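Local coordinates for SidF, inhibitor of growth family, member 3 (Legionella pneumophila subsp. pneumophila, PDB 4FYF), which probably acts as a phosphatidylinositol phosphate phosphatase, an enzyme that removes phosphate from inositol lipids, at residues S223-D228 / T395-S400; E574-I579 / L674-F679. The protein carries 1 engineered substitution. One frame throughout, in Å; residues are numbered along the deposited sequence.

Contact 1 of 2, residues S223-D228 / T395-S400; sequences SEVNRD and TIQTGS
Val225 and Gln397 meet through their aliphatic parts: CG1 of Val225 rests 3.6 Å from CG of Gln397, the two side chains meeting at a slant. With CG1 trans to the backbone N of Val225 (chi1 168°), this branch is the one that faces the strand 395-397. Asn226 is the next residue to approach, lying crosswise to Gln397, the two amide planes almost perpendicular at 88°. Deeper in, Arg227 meets Thr395 at roughly a right angle. Its NH2 comes 3.3 Å from the methyl CG2 of Thr395, which sits at the edge of the guanidinium and near its plane. One face of that plane has Val225 O above it, off toward the rim.

A bend at chi3 (-104°) turns the guanidinium of Arg227 back toward its own loop, where NE makes a weak hydrogen bond of 3.0 Å to Glu224 O. Firmer partners lie outside: NH1 donates to Tyr210 O, and NH2 forms a salt bridge with Glu403. All three nitrogens of this buried group are thus in polar contact, and the neighbouring carboxylate would be expected to balance its charge.

Glu403 begins strand 403-416, and Val225 and Thr395 both touch it too. Ile396 turns away from the loop, toward helices 284-311 and 335-348, and pairs through its backbone with Val404. The loop 223-228 therefore packs against the turn end of a beta-hairpin, strands 391-397 and 403-416, at the border of a mixed four-stranded sheet.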
# COMPACT_ATOMS: atom_id res chain seq x y z
N SER A 223 17.52 -17.17 14.55
CA SER A 223 18.51 -17.76 13.65
C SER A 223 18.06 -18.13 12.23
O SER A 223 18.92 -18.20 11.33
CB SER A 223 19.15 -18.99 14.33
OG SER A 223 18.19 -19.69 15.11
N GLU A 224 16.76 -18.36 12.01
CA GLU A 224 16.22 -18.71 10.67
C GLU A 224 16.34 -17.55 9.68
O GLU A 224 15.94 -16.43 9.99
CB GLU A 224 14.77 -19.23 10.75
CG GLU A 224 14.59 -20.69 10.33
CD GLU A 224 13.23 -21.28 10.73
OE1 GLU A 224 13.21 -22.20 11.58
OE2 GLU A 224 12.18 -20.85 10.21
N VAL A 225 16.90 -17.82 8.50
CA VAL A 225 17.08 -16.76 7.50
C VAL A 225 15.72 -16.44 6.85
O VAL A 225 15.36 -15.26 6.67
CB VAL A 225 18.19 -17.10 6.46
CG1 VAL A 225 18.14 -16.14 5.28
CG2 VAL A 225 19.58 -17.07 7.14
N ASN A 226 14.96 -17.49 6.55
CA ASN A 226 13.64 -17.34 5.93
C ASN A 226 12.59 -17.08 7.00
O ASN A 226 12.29 -17.96 7.80
CB ASN A 226 13.26 -18.56 5.05
CG ASN A 226 14.29 -18.86 3.98
OD1 ASN A 226 15.27 -19.59 4.23
ND2 ASN A 226 14.09 -18.30 2.77
N ARG A 227 12.05 -15.85 6.98
CA ARG A 227 11.19 -15.32 8.05
C ARG A 227 9.86 -14.75 7.50
O ARG A 227 9.45 -13.61 7.80
CB ARG A 227 11.98 -14.33 8.93
CG ARG A 227 12.92 -15.02 9.92
CD ARG A 227 13.48 -14.09 10.99
NE ARG A 227 14.87 -13.72 10.73
CZ ARG A 227 15.27 -12.57 10.21
NH1 ARG A 227 14.39 -11.62 9.89
NH2 ARG A 227 16.55 -12.37 9.99
N ASP A 228 9.23 -15.56 6.64
CA ASP A 228 7.83 -15.39 6.23
C ASP A 228 6.90 -15.29 7.44
O ASP A 228 7.19 -15.85 8.52
CB ASP A 228 7.38 -16.60 5.38
CG ASP A 228 7.47 -16.34 3.86
OD1 ASP A 228 7.87 -15.24 3.45
OD2 ASP A 228 7.12 -17.27 3.09
N THR A 395 17.86 -6.62 9.04
CA THR A 395 18.46 -7.74 8.37
C THR A 395 18.17 -7.67 6.87
O THR A 395 17.05 -7.38 6.49
CB THR A 395 18.02 -9.06 9.04
OG1 THR A 395 18.86 -9.31 10.18
CG2 THR A 395 18.19 -10.22 8.12
N ILE A 396 19.18 -7.94 6.03
CA ILE A 396 19.01 -7.95 4.57
C ILE A 396 19.17 -9.37 4.08
O ILE A 396 20.20 -10.02 4.31
CB ILE A 396 20.07 -7.06 3.82
CG1 ILE A 396 19.98 -5.59 4.24
CG2 ILE A 396 19.92 -7.16 2.30
CD1 ILE A 396 18.89 -4.80 3.56
N GLN A 397 18.19 -9.87 3.37
CA GLN A 397 18.38 -11.21 2.85
C GLN A 397 19.25 -11.16 1.60
O GLN A 397 18.94 -10.43 0.66
CB GLN A 397 17.04 -11.94 2.64
CG GLN A 397 17.17 -13.39 3.11
CD GLN A 397 16.01 -14.32 2.80
OE1 GLN A 397 16.22 -15.50 2.48
NE2 GLN A 397 14.78 -13.81 2.89
N THR A 398 20.33 -11.94 1.56
CA THR A 398 21.23 -11.88 0.42
C THR A 398 21.14 -13.04 -0.54
O THR A 398 21.56 -12.92 -1.68
CB THR A 398 22.69 -11.83 0.85
OG1 THR A 398 22.97 -13.00 1.62
CG2 THR A 398 22.97 -10.60 1.67
N GLY A 399 20.65 -14.17 -0.06
CA GLY A 399 20.61 -15.40 -0.84
C GLY A 399 19.52 -16.22 -0.19
O GLY A 399 18.83 -15.72 0.71
N SER A 400 19.34 -17.46 -0.62
CA SER A 400 18.24 -18.25 -0.08
C SER A 400 18.49 -18.77 1.34
O SER A 400 17.54 -19.02 2.06
CB SER A 400 17.79 -19.36 -1.03
OG SER A 400 18.77 -20.36 -1.11

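Contact 2 of 2, residues E574-I579 / L674-F679; sequences ELKEQI and LYTGEF
Lys576 reaches across to Thr676 at a slant, its ammonium NZ lying 3.6 Å from the methyl CG2 of Thr676. The chain leaves the helix with CG trans to the backbone N (chi1 169°) and stays stretched as far as CE; a bend at chi4 then places NZ beside the loop. From there NZ also comes to 4.2 Å from CB of Leu674 and 4.3 Å from Tyr675 O, so the approach is van der Waals packing rather than a polar grip. Asp672 offers the ammonium a long, weak ion pair, and OE1 of Glu678, at 7.0 Å from NZ, could act on it only through space.

Alongside Lys576, Leu674 points at the helix, and its CD1 meets CG2 of Ile579 at 3.8 Å, the two side chains crossing near a right angle. The position of Ile579 is less certain, because its CB is modelled too close to Leu575 O.

Helices 522-584 and 590-614 form an antiparallel helical hairpin here, and the loop 674-677 packs near its closed end. Tyr600 of the second helix touches both Lys576 and Leu674, while Leu596 lies against Ile579. Tyr675 turns its side chain the other way, toward Asn663 and Thr667 of helix 652-668, and its backbone N donates to Asn601.

Past Tyr675 the loop runs into helix 678-681, with Gly677 as N-cap at a positive phi. Gly677 N lies 3.3 Å above the centre of the Tyr675 ring. Thr676 OG1 accepts from Glu678 N at 3.2 Å along a nearly straight N-H direction (173°), an ST turn that leaves CG2 beside Lys576.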
# COMPACT_ATOMS: atom_id res chain seq x y z
N GLU A 574 5.60 27.05 -19.83
CA GLU A 574 6.71 27.39 -20.72
C GLU A 574 7.88 26.37 -20.68
O GLU A 574 8.61 26.16 -21.66
CB GLU A 574 7.14 28.90 -20.61
CG GLU A 574 6.08 29.86 -21.19
CD GLU A 574 6.30 31.34 -20.90
OE1 GLU A 574 7.32 31.68 -20.24
OE2 GLU A 574 5.46 32.18 -21.34
N LEU A 575 8.03 25.70 -19.54
CA LEU A 575 9.02 24.64 -19.47
C LEU A 575 8.60 23.45 -20.35
O LEU A 575 9.42 22.89 -21.08
CB LEU A 575 9.23 24.18 -18.03
CG LEU A 575 10.69 23.97 -17.58
CD1 LEU A 575 10.77 22.84 -16.58
CD2 LEU A 575 11.62 23.66 -18.73
N LYS A 576 7.32 23.08 -20.26
CA LYS A 576 6.74 22.03 -21.12
C LYS A 576 7.02 22.38 -22.58
O LYS A 576 7.52 21.56 -23.33
CB LYS A 576 5.22 21.85 -20.87
CG LYS A 576 4.47 20.97 -21.89
CD LYS A 576 3.15 20.44 -21.31
CE LYS A 576 2.59 19.26 -22.10
NZ LYS A 576 2.09 18.22 -21.17
N GLU A 577 6.68 23.60 -22.96
CA GLU A 577 6.68 23.97 -24.36
C GLU A 577 8.04 23.92 -24.98
O GLU A 577 8.14 23.62 -26.17
CB GLU A 577 5.96 25.28 -24.62
CG GLU A 577 4.44 25.04 -24.61
CD GLU A 577 3.62 26.32 -24.63
OE1 GLU A 577 2.37 26.21 -24.69
OE2 GLU A 577 4.22 27.42 -24.56
N GLN A 578 9.08 24.18 -24.17
CA GLN A 578 10.46 24.06 -24.64
C GLN A 578 11.02 22.64 -24.43
O GLN A 578 11.96 22.21 -25.13
CB GLN A 578 11.40 25.13 -24.02
CG GLN A 578 12.05 24.80 -22.68
CD GLN A 578 13.46 25.39 -22.50
OE1 GLN A 578 13.64 26.59 -22.29
NE2 GLN A 578 14.46 24.53 -22.57
N ILE A 579 10.41 21.92 -23.50
CA ILE A 579 10.95 20.65 -23.03
C ILE A 579 10.43 19.45 -23.81
O ILE A 579 11.18 18.50 -24.09
CB ILE A 579 10.83 20.56 -21.48
CG1 ILE A 579 12.22 20.65 -20.89
CG2 ILE A 579 10.09 19.32 -20.97
CD1 ILE A 579 13.25 20.01 -21.78
N LEU A 674 5.02 13.34 -19.89
CA LEU A 674 4.86 14.49 -19.01
C LEU A 674 3.43 14.59 -18.45
O LEU A 674 2.43 14.48 -19.18
CB LEU A 674 5.22 15.77 -19.76
CG LEU A 674 6.66 15.96 -20.24
CD1 LEU A 674 6.87 17.35 -20.83
CD2 LEU A 674 7.62 15.73 -19.10
N TYR A 675 3.34 14.81 -17.16
CA TYR A 675 2.04 14.84 -16.50
C TYR A 675 1.16 16.00 -16.97
O TYR A 675 1.62 17.12 -17.04
CB TYR A 675 2.29 14.89 -14.99
CG TYR A 675 1.08 15.15 -14.17
CD1 TYR A 675 0.16 14.12 -13.89
CD2 TYR A 675 0.86 16.42 -13.62
CE1 TYR A 675 -0.92 14.37 -13.09
CE2 TYR A 675 -0.25 16.66 -12.83
CZ TYR A 675 -1.12 15.62 -12.56
OH TYR A 675 -2.24 15.85 -11.80
N THR A 676 -0.08 15.72 -17.32
CA THR A 676 -1.07 16.74 -17.69
C THR A 676 -2.23 16.77 -16.71
O THR A 676 -3.06 17.66 -16.81
CB THR A 676 -1.71 16.41 -19.02
OG1 THR A 676 -2.43 15.18 -18.89
CG2 THR A 676 -0.67 16.26 -20.06
N GLY A 677 -2.34 15.78 -15.83
CA GLY A 677 -3.50 15.68 -14.95
C GLY A 677 -4.83 15.16 -15.52
O GLY A 677 -5.80 15.02 -14.79
N GLU A 678 -4.89 14.86 -16.82
CA GLU A 678 -6.15 14.40 -17.40
C GLU A 678 -6.68 13.18 -16.65
O GLU A 678 -7.89 13.08 -16.44
CB GLU A 678 -6.07 14.08 -18.89
CG GLU A 678 -5.24 15.05 -19.74
CD GLU A 678 -4.57 14.32 -20.91
OE1 GLU A 678 -3.36 13.85 -20.76
OE2 GLU A 678 -5.31 14.17 -21.94
N PHE A 679 -5.81 12.27 -16.23
CA PHE A 679 -6.30 11.06 -15.62
C PHE A 679 -6.97 11.38 -14.28
O PHE A 679 -7.88 10.69 -13.88
CB PHE A 679 -5.22 10.00 -15.45
CG PHE A 679 -5.77 8.70 -14.95
CD1 PHE A 679 -5.97 8.50 -13.60
CD2 PHE A 679 -6.12 7.69 -15.84
CE1 PHE A 679 -6.48 7.31 -13.13
CE2 PHE A 679 -6.67 6.51 -15.37
CZ PHE A 679 -6.84 6.31 -14.02

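In the fold
The two contacts lie well apart, their centres about 44 Å from each other and their nearest atoms about 31 Å, and they share no helix or strand. Both segments of contact 1 come earlier in the sequence than those of contact 2. Contact 1 joins a loop to a beta-hairpin and is partly buried, with Asn226 and Ser400 exposed, while contact 2 sets a loop on a helical hairpin and is more buried, with only Thr676 of its touching residues exposed. Both put a basic end next to a threonine methyl. The arginine of contact 1 finds its carboxylate and carbonyl partners close by, whereas for the lysine of contact 2 the ion pair is long and weak.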